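TRAP dicarboxylate transporter-DctP subunit (Marinobacter aquaeolei, PDB 4PFI) probably serves as the periplasmic solute-binding component of a TRAP transporter, capturing a substrate, perhaps a dicarboxylate, for uptake. Local coordinates at residues F118-E122 with R309-R313. Sequence-based numbering, arbitrary orientation.
Sequences FLLPE and RAAFR
The ring of F118 lies against one turn of helix 306-316, where it meets R309, F312 and R313. R313 CB sits over one face of the ring, 4.3 Å from its centroid, in a CH-pi contact. The backbone O of R309 lies over the same face, near CZ. F118 CE2 packs on F312 CB at 3.5 Å, and the R309 guanidinium brings NH2 to the ring edge. With an alanine here instead of F118, a gap would probably open beside this turn and the R313 chain would lose the ring it rests on.

Polar contacts run beside the ring. E122 OE2 takes a nearly straight bond from R309 NH1, 2.8 Å long with an angle of 168°. OE2 lies in the guanidinium plane of R309, while NH1 comes to OE2 from well above the carboxylate plane. R309 NH2 adds a weak bond to the same oxygen. With chi1 at -158°, R313 points CG away from its own backbone N and crosses F118; CG packs on F118 CB, and F118 CD1 lies over the guanidinium face. A bend at chi3 then puts NH1 3.7 Å from E122 OE2, a long salt bridge. One water links R313 NH1 to F118 O at 2.8 Å from each. A second water donates to E122 OE2 and accepts a weak bond from R313 NH1.

R309 is fixed from outside by the carbonyls of A240 and R241 and by E306. F312 makes edge-to-face contacts with W162 and Y194. The result is a salt-bridge network of E122, R309 and R313 next to an aromatic core, joining the loop before helix 124-132 to helix 306-316 within this family 7 solute-binding fold.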
ATOM      1  N   PHE A 118      -7.769 -11.483   0.059  1.00 23.52           N
ATOM      2  CA  PHE A 118      -8.139 -12.473  -0.965  1.00 22.39           C
ATOM      3  C   PHE A 118      -9.093 -11.925  -2.027  1.00 27.36           C
ATOM      4  O   PHE A 118      -9.880 -12.665  -2.583  1.00 30.21           O
ATOM      5  CB  PHE A 118      -8.723 -13.723  -0.301  1.00 20.06           C
ATOM      6  CG  PHE A 118      -7.808 -14.313   0.742  1.00 19.42           C
ATOM      7  CD1 PHE A 118      -6.631 -14.949   0.368  1.00 19.17           C
ATOM      8  CD2 PHE A 118      -8.097 -14.198   2.097  1.00 20.72           C
ATOM      9  CE1 PHE A 118      -5.761 -15.455   1.314  1.00 18.62           C
ATOM     10  CE2 PHE A 118      -7.224 -14.718   3.050  1.00 19.84           C
ATOM     11  CZ  PHE A 118      -6.052 -15.343   2.649  1.00 18.19           C
ATOM     12  N   LEU A 119      -9.001 -10.633  -2.327  1.00 29.14           N
ATOM     13  CA  LEU A 119      -9.944 -10.008  -3.237  1.00 26.62           C
ATOM     14  C   LEU A 119      -9.312  -9.818  -4.609  1.00 28.72           C
ATOM     15  O   LEU A 119      -9.744 -10.424  -5.591  1.00 32.06           O
ATOM     16  CB  LEU A 119     -10.404  -8.656  -2.696  1.00 26.83           C
ATOM     17  CG  LEU A 119     -11.397  -7.919  -3.606  1.00 28.68           C
ATOM     18  CD1 LEU A 119     -12.816  -8.376  -3.314  1.00 24.94           C
ATOM     19  CD2 LEU A 119     -11.262  -6.422  -3.433  1.00 30.40           C
ATOM     20  N   LEU A 120      -8.302  -8.957  -4.676  1.00 23.51           N
ATOM     21  CA  LEU A 120      -7.555  -8.761  -5.904  1.00 26.13           C
ATOM     22  C   LEU A 120      -6.923 -10.086  -6.323  1.00 29.59           C
ATOM     23  O   LEU A 120      -6.626 -10.923  -5.480  1.00 28.87           O
ATOM     24  CB  LEU A 120      -6.465  -7.732  -5.687  1.00 24.75           C
ATOM     25  CG  LEU A 120      -6.851  -6.263  -5.764  1.00 30.84           C
ATOM     26  CD1 LEU A 120      -8.138  -5.951  -4.995  1.00 29.76           C
ATOM     27  CD2 LEU A 120      -5.677  -5.440  -5.233  1.00 35.64           C
ATOM     28  N   PRO A 121      -6.728 -10.288  -7.635  1.00 30.37           N
ATOM     29  CA  PRO A 121      -6.138 -11.541  -8.124  1.00 26.81           C
ATOM     30  C   PRO A 121      -4.713 -11.779  -7.564  1.00 26.81           C
ATOM     31  O   PRO A 121      -3.924 -10.837  -7.486  1.00 24.49           O
ATOM     32  CB  PRO A 121      -6.117 -11.349  -9.644  1.00 26.97           C
ATOM     33  CG  PRO A 121      -6.265  -9.892  -9.868  1.00 29.71           C
ATOM     34  CD  PRO A 121      -7.060  -9.363  -8.731  1.00 28.19           C
ATOM     35  N   GLU A 122      -4.430 -13.019  -7.157  1.00 28.58           N
ATOM     36  CA  GLU A 122      -3.134 -13.445  -6.628  1.00 29.46           C
ATOM     37  C   GLU A 122      -2.033 -13.273  -7.649  1.00 31.64           C
ATOM     38  O   GLU A 122      -0.976 -12.710  -7.358  1.00 31.68           O
ATOM     39  CB  GLU A 122      -3.154 -14.942  -6.314  1.00 34.23           C
ATOM     40  CG  GLU A 122      -4.232 -15.395  -5.390  1.00 39.42           C
ATOM     41  CD  GLU A 122      -4.241 -16.904  -5.240  1.00 43.16           C
ATOM     42  OE1 GLU A 122      -3.421 -17.580  -5.911  1.00 43.33           O
ATOM     43  OE2 GLU A 122      -5.067 -17.412  -4.447  1.00 44.00           O
ATOM     44  N   ARG A 309      -4.882 -21.045   3.183  1.00 20.14           N
ATOM     45  CA  ARG A 309      -5.313 -19.772   2.637  1.00 20.25           C
ATOM     46  C   ARG A 309      -6.820 -19.771   2.445  1.00 25.34           C
ATOM     47  O   ARG A 309      -7.498 -18.789   2.751  1.00 23.60           O
ATOM     48  CB  ARG A 309      -4.606 -19.484   1.317  1.00 20.66           C
ATOM     49  CG  ARG A 309      -3.116 -19.292   1.527  1.00 19.60           C
ATOM     50  CD  ARG A 309      -2.353 -18.947   0.256  1.00 20.01           C
ATOM     51  NE  ARG A 309      -2.672 -17.601  -0.215  1.00 20.07           N
ATOM     52  CZ  ARG A 309      -3.277 -17.331  -1.361  1.00 22.27           C
ATOM     53  NH1 ARG A 309      -3.632 -18.311  -2.188  1.00 26.15           N
ATOM     54  NH2 ARG A 309      -3.519 -16.072  -1.690  1.00 21.24           N
ATOM     55  N   ALA A 310      -7.329 -20.891   1.934  1.00 29.26           N
ATOM     56  CA  ALA A 310      -8.744 -21.037   1.635  1.00 27.61           C
ATOM     57  C   ALA A 310      -9.555 -20.872   2.914  1.00 23.99           C
ATOM     58  O   ALA A 310     -10.626 -20.283   2.891  1.00 24.83           O
ATOM     59  CB  ALA A 310      -9.015 -22.380   0.998  1.00 25.15           C
ATOM     60  N   ALA A 311      -9.027 -21.359   4.031  1.00 22.46           N
ATOM     61  CA  ALA A 311      -9.711 -21.223   5.307  1.00 22.06           C
ATOM     62  C   ALA A 311      -9.802 -19.743   5.762  1.00 24.82           C
ATOM     63  O   ALA A 311     -10.812 -19.316   6.337  1.00 24.76           O
ATOM     64  CB  ALA A 311      -9.036 -22.100   6.382  1.00 21.29           C
ATOM     65  N   PHE A 312      -8.755 -18.969   5.499  1.00 22.89           N
ATOM     66  CA  PHE A 312      -8.734 -17.562   5.867  1.00 21.68           C
ATOM     67  C   PHE A 312      -9.653 -16.786   4.952  1.00 20.67           C
ATOM     68  O   PHE A 312     -10.278 -15.816   5.371  1.00 21.70           O
ATOM     69  CB  PHE A 312      -7.319 -16.978   5.770  1.00 18.57           C
ATOM     70  CG  PHE A 312      -6.451 -17.254   6.962  1.00 17.40           C
ATOM     71  CD1 PHE A 312      -6.697 -16.625   8.173  1.00 16.75           C
ATOM     72  CD2 PHE A 312      -5.340 -18.078   6.864  1.00 17.21           C
ATOM     73  CE1 PHE A 312      -5.880 -16.856   9.270  1.00 17.73           C
ATOM     74  CE2 PHE A 312      -4.510 -18.308   7.986  1.00 16.02           C
ATOM     75  CZ  PHE A 312      -4.785 -17.702   9.175  1.00 15.41           C
ATOM     76  N   ARG A 313      -9.703 -17.188   3.687  1.00 22.68           N
ATOM     77  CA  ARG A 313     -10.591 -16.545   2.717  1.00 22.82           C
ATOM     78  C   ARG A 313     -12.038 -16.644   3.225  1.00 26.05           C
ATOM     79  O   ARG A 313     -12.752 -15.630   3.352  1.00 27.74           O
ATOM     80  CB  ARG A 313     -10.452 -17.210   1.346  1.00 23.90           C
ATOM     81  CG  ARG A 313     -10.888 -16.342   0.159  1.00 29.66           C
ATOM     82  CD  ARG A 313     -10.733 -17.099  -1.179  1.00 36.73           C
ATOM     83  NE  ARG A 313      -9.539 -17.965  -1.170  1.00 44.66           N
ATOM     84  CZ  ARG A 313      -8.448 -17.805  -1.930  1.00 42.07           C
ATOM     85  NH1 ARG A 313      -8.369 -16.808  -2.826  1.00 43.35           N
ATOM     86  NH2 ARG A 313      -7.433 -18.661  -1.805  1.00 30.30           N
TER
HETATM   87  O   HOH W   1      -9.943 -14.911  -4.243  1.00 37.12           O
HETATM   88  O   HOH W   2      -6.730 -14.804  -3.559  1.00 21.72           O